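Local coordinates for MutT/nudix family protein (Shewanella oneidensis, PDB 3GZ5) that acts as an ADP-ribose-dependent transcriptional regulator of NAD metabolism, joining a NUDIX domain to a winged-helix DNA-binding domain, at residues 111-115 / 165-171; 49-55 / 139-145. All blocks are in the same frame, centred on the assembly; numbering follows the deposited sequence.

Interaction 1. Residues 111-115 / 165-171; sequences ALMSY and VPGFALS
L112 points at the 3-10 segment 165-169 and packs against it. Its CB meets F168 CB at 3.8 Å, and its two methyls part from there: CD1 runs to V165, 3.8 Å from CG1 and 3.2 Å from the carbonyl O of V165, while CD2 leans toward A169 CB at 4.2 Å. The side chains of L112 and V165 cross at about a right angle. Of the F168 side chain it is CB that meets L112; the ring leads away toward Y86 and P85. L112 lies on strand 104-112 of the NUDIX sheet, whereas the 3-10 segment follows helix 145-162 in the loop before strand 174-175, and P166 and L170 touch helix 176-187 of the winged-helix region. No direct hydrogen bond joins the two segments. A169 CA offers a CA-H...O contact to M113 O at 3.5 Å, and a water bridges the backbones, accepting from Y115 N and donating to A169 O at 2.6 Å. Further along, S114 lays its CB 3.4 Å from L170 O; chi1 of 90° turns OG instead toward A117 N, a weak bond at the start of helix 116-119.

Interaction 2. Residues 49-55 / 139-145; sequences FLGLWGL and MPLAFDH
F49 directs a ring edge at the face of F143, an edge-to-face pair with centroids 4.9 Å apart and planes at 64°. F49 CD1 and CE1 both lie 3.7 Å from F143 CD1. One face of the F49 ring also lies against F143 N, and F49 CB rests on A142 CB at 3.8 Å. Two hydrogen bonds join the segments, one between backbones and one from a backbone N-H to an imidazole. A142 N donates to W53 O over 2.9 Å, nearly straight at 160°, and L55 N donates to H145 ND1 over 3.0 Å, approaching from outside the imidazole plane. L55 CD1 lies over one face of the imidazole as a CH-pi contact, while G54 CA sits at the ring's edge. Farther along, M139, bent at its last torsion (chi3 95°), brings CE to 3.7 Å from W53 CD1; L52 CD2 lies 3.2 Å from P140 O and also touches the proline ring at CG. In the second shell, R44 touches A142 and F143 and pairs through its backbone with G51 and L52, and W131 meets the W53 ring edge-to-face. D144, at the N-cap position of helix 145-162, forms a salt bridge with R98. Here, within the NUDIX fold, the type II turn 49-52 and short strand 53-54 at the sheet margin pack against the type II' turn 142-145 that leads into the long helix.

From the N terminus, the chain forms the hairpin of strands 22-33 and 36-43 before 49-55, the first half of interaction 2. Strand 104-112 then brings in 111-115, the first half of interaction 1. Only at 139-145 does interaction 2 close its loop, spanning 83 residues; helix 145-162 follows, and 165-171 closes interaction 1 over 49 residues. The two loops therefore cross. Both contacts reach the same mixed sheet, with centres 24 Å apart and no touch between them. Interaction 2 ties the entry of helix 145-162 to the sheet, and interaction 1 joins the loop after that helix, in the winged-helix region, to strand 104-112 and the residues that follow it.

Interaction 1. Residues 111-115 / 165-171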
loop_
_atom_site.group_PDB
_atom_site.type_symbol
_atom_site.label_atom_id
_atom_site.label_comp_id
_atom_site.label_asym_id
_atom_site.label_seq_id
_atom_site.Cartn_x
_atom_site.Cartn_y
_atom_site.Cartn_z
ATOM N N ALA B 111 4.264 11.923 -0.992
ATOM C CA ALA B 111 5.075 12.484 -2.035
ATOM C C ALA B 111 6.426 12.995 -1.530
ATOM O O ALA B 111 6.600 13.276 -0.332
ATOM C CB ALA B 111 4.288 13.604 -2.810
ATOM N N LEU B 112 7.362 13.129 -2.465
ATOM C CA LEU B 112 8.688 13.667 -2.197
ATOM C C LEU B 112 9.104 14.648 -3.280
ATOM O O LEU B 112 8.898 14.412 -4.476
ATOM C CB LEU B 112 9.730 12.533 -2.086
ATOM C CG LEU B 112 9.692 11.510 -0.932
ATOM C CD1 LEU B 112 10.849 10.493 -1.030
ATOM C CD2 LEU B 112 9.792 12.232 0.405
ATOM N N MET B 113 9.678 15.765 -2.861
ATOM C CA MET B 113 10.271 16.709 -3.801
ATOM C C MET B 113 11.419 17.445 -3.138
ATOM O O MET B 113 11.562 17.398 -1.925
ATOM C CB MET B 113 9.240 17.709 -4.314
ATOM C CG MET B 113 8.748 18.786 -3.320
ATOM S SD MET B 113 7.772 20.010 -4.260
ATOM C CE MET B 113 6.991 20.870 -2.958
ATOM N N SER B 114 12.227 18.146 -3.925
ATOM C CA SER B 114 13.271 18.965 -3.320
ATOM C C SER B 114 12.707 20.299 -2.832
ATOM O O SER B 114 11.808 20.892 -3.439
ATOM C CB SER B 114 14.430 19.198 -4.281
ATOM O OG SER B 114 14.186 20.362 -5.041
ATOM N N TYR B 115 13.268 20.764 -1.731
ATOM C CA TYR B 115 12.872 22.014 -1.093
ATOM C C TYR B 115 12.928 23.267 -1.985
ATOM O O TYR B 115 11.975 24.039 -1.984
ATOM C CB TYR B 115 13.699 22.193 0.185
ATOM C CG TYR B 115 13.449 23.467 0.942
ATOM C CD1 TYR B 115 12.428 23.549 1.887
ATOM C CD2 TYR B 115 14.259 24.590 0.742
ATOM C CE1 TYR B 115 12.211 24.714 2.602
ATOM C CE2 TYR B 115 14.044 25.764 1.452
ATOM C CZ TYR B 115 13.025 25.819 2.377
ATOM O OH TYR B 115 12.826 26.975 3.091
ATOM N N VAL B 165 14.391 5.643 -2.864
ATOM C CA VAL B 165 13.304 6.599 -2.897
ATOM C C VAL B 165 13.591 7.868 -2.041
ATOM O O VAL B 165 13.225 8.978 -2.463
ATOM C CB VAL B 165 11.925 5.906 -2.548
ATOM C CG1 VAL B 165 10.846 6.915 -2.254
ATOM C CG2 VAL B 165 11.467 4.942 -3.698
ATOM N N PRO B 166 14.253 7.740 -0.855
ATOM C CA PRO B 166 14.602 9.028 -0.211
ATOM C C PRO B 166 15.420 10.019 -1.044
ATOM O O PRO B 166 15.414 11.184 -0.737
ATOM C CB PRO B 166 15.352 8.608 1.058
ATOM C CG PRO B 166 14.743 7.245 1.379
ATOM C CD PRO B 166 14.627 6.596 0.004
ATOM N N GLY B 167 16.093 9.586 -2.107
ATOM C CA GLY B 167 16.788 10.533 -2.956
ATOM C C GLY B 167 15.909 11.607 -3.572
ATOM O O GLY B 167 16.386 12.705 -3.864
ATOM N N PHE B 168 14.619 11.303 -3.753
ATOM C CA PHE B 168 13.661 12.264 -4.332
ATOM C C PHE B 168 13.406 13.516 -3.486
ATOM O O PHE B 168 12.973 14.530 -4.021
ATOM C CB PHE B 168 12.342 11.561 -4.726
ATOM C CG PHE B 168 12.483 10.659 -5.908
ATOM C CD1 PHE B 168 12.704 11.186 -7.174
ATOM C CD2 PHE B 168 12.408 9.286 -5.766
ATOM C CE1 PHE B 168 12.845 10.357 -8.280
ATOM C CE2 PHE B 168 12.542 8.433 -6.878
ATOM C CZ PHE B 168 12.765 8.966 -8.122
ATOM N N ALA B 169 13.699 13.447 -2.183
ATOM C CA ALA B 169 13.638 14.614 -1.283
ATOM C C ALA B 169 14.805 15.606 -1.444
ATOM O O ALA B 169 14.792 16.679 -0.837
ATOM C CB ALA B 169 13.534 14.156 0.171
ATOM N N LEU B 170 15.798 15.253 -2.270
ATOM C CA LEU B 170 17.021 16.071 -2.447
ATOM C C LEU B 170 17.034 16.842 -3.750
ATOM O O LEU B 170 16.406 16.428 -4.713
ATOM C CB LEU B 170 18.259 15.174 -2.408
ATOM C CG LEU B 170 18.335 14.283 -1.187
ATOM C CD1 LEU B 170 19.438 13.217 -1.384
ATOM C CD2 LEU B 170 18.572 15.164 0.008
ATOM N N SER B 171 17.747 17.960 -3.809
ATOM C CA SER B 171 17.889 18.591 -5.116
ATOM C C SER B 171 18.883 17.792 -5.948
ATOM O O SER B 171 19.771 17.110 -5.414
ATOM C CB SER B 171 18.205 20.088 -5.045
ATOM O OG SER B 171 19.393 20.333 -4.330
HETATM O O HOH W 1 15.468 19.234 -0.685
#

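Interaction 2. Residues 49-55 / 139-145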
loop_
_atom_site.group_PDB
_atom_site.type_symbol
_atom_site.label_atom_id
_atom_site.label_comp_id
_atom_site.label_asym_id
_atom_site.label_seq_id
_atom_site.Cartn_x
_atom_site.Cartn_y
_atom_site.Cartn_z
ATOM N N PHE B 49 -12.921 22.433 11.516
ATOM C CA PHE B 49 -11.500 22.587 11.894
ATOM C C PHE B 49 -10.882 23.822 11.233
ATOM O O PHE B 49 -9.791 23.773 10.674
ATOM C CB PHE B 49 -10.690 21.336 11.534
ATOM C CG PHE B 49 -11.031 20.131 12.350
ATOM C CD1 PHE B 49 -11.708 19.070 11.774
ATOM C CD2 PHE B 49 -10.669 20.053 13.694
ATOM C CE1 PHE B 49 -12.035 17.939 12.516
ATOM C CE2 PHE B 49 -10.981 18.916 14.464
ATOM C CZ PHE B 49 -11.672 17.851 13.870
ATOM N N LEU B 50 -11.619 24.926 11.291
ATOM C CA LEU B 50 -11.243 26.173 10.630
ATOM C C LEU B 50 -9.973 26.783 11.259
ATOM O O LEU B 50 -9.721 26.626 12.473
ATOM C CB LEU B 50 -12.430 27.146 10.672
ATOM C CG LEU B 50 -12.195 28.654 10.531
ATOM C CD1 LEU B 50 -12.153 29.065 9.070
ATOM C CD2 LEU B 50 -13.277 29.404 11.321
ATOM N N GLY B 51 -9.175 27.446 10.414
ATOM C CA GLY B 51 -7.888 28.015 10.824
ATOM C C GLY B 51 -6.772 27.045 11.195
ATOM O O GLY B 51 -5.624 27.464 11.365
ATOM N N LEU B 52 -7.089 25.763 11.343
ATOM C CA LEU B 52 -6.077 24.758 11.687
ATOM C C LEU B 52 -5.244 24.370 10.465
ATOM O O LEU B 52 -5.682 24.548 9.322
ATOM C CB LEU B 52 -6.723 23.518 12.322
ATOM C CG LEU B 52 -7.376 23.710 13.694
ATOM C CD1 LEU B 52 -8.284 22.564 14.052
ATOM C CD2 LEU B 52 -6.314 23.883 14.775
ATOM N N TRP B 53 -4.035 23.861 10.698
ATOM C CA TRP B 53 -3.207 23.366 9.596
ATOM C C TRP B 53 -3.539 21.925 9.272
ATOM O O TRP B 53 -3.951 21.156 10.136
ATOM C CB TRP B 53 -1.710 23.540 9.871
ATOM C CG TRP B 53 -1.325 24.977 9.939
ATOM C CD1 TRP B 53 -1.455 25.798 11.024
ATOM C CD2 TRP B 53 -0.782 25.784 8.886
ATOM N NE1 TRP B 53 -1.029 27.063 10.714
ATOM C CE2 TRP B 53 -0.599 27.087 9.413
ATOM C CE3 TRP B 53 -0.421 25.535 7.556
ATOM C CZ2 TRP B 53 -0.076 28.139 8.659
ATOM C CZ3 TRP B 53 0.113 26.581 6.799
ATOM C CH2 TRP B 53 0.274 27.872 7.356
ATOM N N GLY B 54 -3.379 21.574 8.006
ATOM C CA GLY B 54 -3.656 20.217 7.556
ATOM C C GLY B 54 -3.029 19.967 6.207
ATOM O O GLY B 54 -2.465 20.866 5.586
ATOM N N LEU B 55 -3.154 18.727 5.757
ATOM C CA LEU B 55 -2.599 18.283 4.480
ATOM C C LEU B 55 -3.200 19.037 3.302
ATOM O O LEU B 55 -4.400 19.381 3.320
ATOM C CB LEU B 55 -2.845 16.781 4.306
ATOM C CG LEU B 55 -2.340 15.870 5.426
ATOM C CD1 LEU B 55 -2.716 14.401 5.188
ATOM C CD2 LEU B 55 -0.845 16.043 5.580
ATOM N N MET B 139 1.507 19.638 16.825
ATOM C CA MET B 139 0.489 20.604 16.385
ATOM C C MET B 139 -0.928 20.008 16.429
ATOM O O MET B 139 -1.088 18.776 16.419
ATOM C CB MET B 139 0.795 21.130 14.987
ATOM C CG MET B 139 1.607 22.397 14.949
ATOM S SD MET B 139 2.403 22.651 13.342
ATOM C CE MET B 139 1.243 23.714 12.474
ATOM N N PRO B 140 -1.957 20.884 16.516
ATOM C CA PRO B 140 -3.342 20.433 16.435
ATOM C C PRO B 140 -3.786 20.416 14.976
ATOM O O PRO B 140 -4.261 21.430 14.438
ATOM C CB PRO B 140 -4.099 21.490 17.247
ATOM C CG PRO B 140 -3.283 22.751 17.101
ATOM C CD PRO B 140 -1.871 22.349 16.720
ATOM N N LEU B 141 -3.605 19.271 14.319
ATOM C CA LEU B 141 -3.881 19.217 12.881
ATOM C C LEU B 141 -5.347 18.908 12.648
ATOM O O LEU B 141 -5.953 18.131 13.395
ATOM C CB LEU B 141 -2.967 18.209 12.174
ATOM C CG LEU B 141 -1.464 18.479 12.316
ATOM C CD1 LEU B 141 -0.673 17.518 11.467
ATOM C CD2 LEU B 141 -1.092 19.918 11.959
ATOM N N ALA B 142 -5.915 19.538 11.624
ATOM C CA ALA B 142 -7.267 19.209 11.188
ATOM C C ALA B 142 -7.474 17.685 11.069
ATOM O O ALA B 142 -6.544 16.931 10.746
ATOM C CB ALA B 142 -7.587 19.908 9.878
ATOM N N PHE B 143 -8.688 17.257 11.393
ATOM C CA PHE B 143 -9.152 15.899 11.218
ATOM C C PHE B 143 -8.196 14.887 11.817
ATOM O O PHE B 143 -7.805 15.000 12.991
ATOM C CB PHE B 143 -9.418 15.607 9.736
ATOM C CG PHE B 143 -10.336 16.600 9.060
ATOM C CD1 PHE B 143 -11.722 16.486 9.178
ATOM C CD2 PHE B 143 -9.823 17.618 8.274
ATOM C CE1 PHE B 143 -12.583 17.393 8.536
ATOM C CE2 PHE B 143 -10.673 18.535 7.628
ATOM C CZ PHE B 143 -12.056 18.411 7.757
ATOM N N ASP B 144 -7.836 13.881 11.021
ATOM C CA ASP B 144 -6.971 12.798 11.473
ATOM C C ASP B 144 -5.622 12.897 10.765
ATOM O O ASP B 144 -4.888 11.908 10.687
ATOM C CB ASP B 144 -7.635 11.420 11.215
ATOM C CG ASP B 144 -7.943 11.165 9.716
ATOM O OD1 ASP B 144 -7.850 12.098 8.887
ATOM O OD2 ASP B 144 -8.295 10.022 9.377
ATOM N N HIS B 145 -5.311 14.090 10.267
ATOM C CA HIS B 145 -4.132 14.329 9.453
ATOM C C HIS B 145 -2.779 14.069 10.143
ATOM O O HIS B 145 -1.798 13.689 9.479
ATOM C CB HIS B 145 -4.161 15.733 8.872
ATOM C CG HIS B 145 -5.220 15.936 7.837
ATOM N ND1 HIS B 145 -5.301 17.086 7.086
ATOM C CD2 HIS B 145 -6.252 15.150 7.439
ATOM C CE1 HIS B 145 -6.336 17.004 6.268
ATOM N NE2 HIS B 145 -6.920 15.830 6.452
#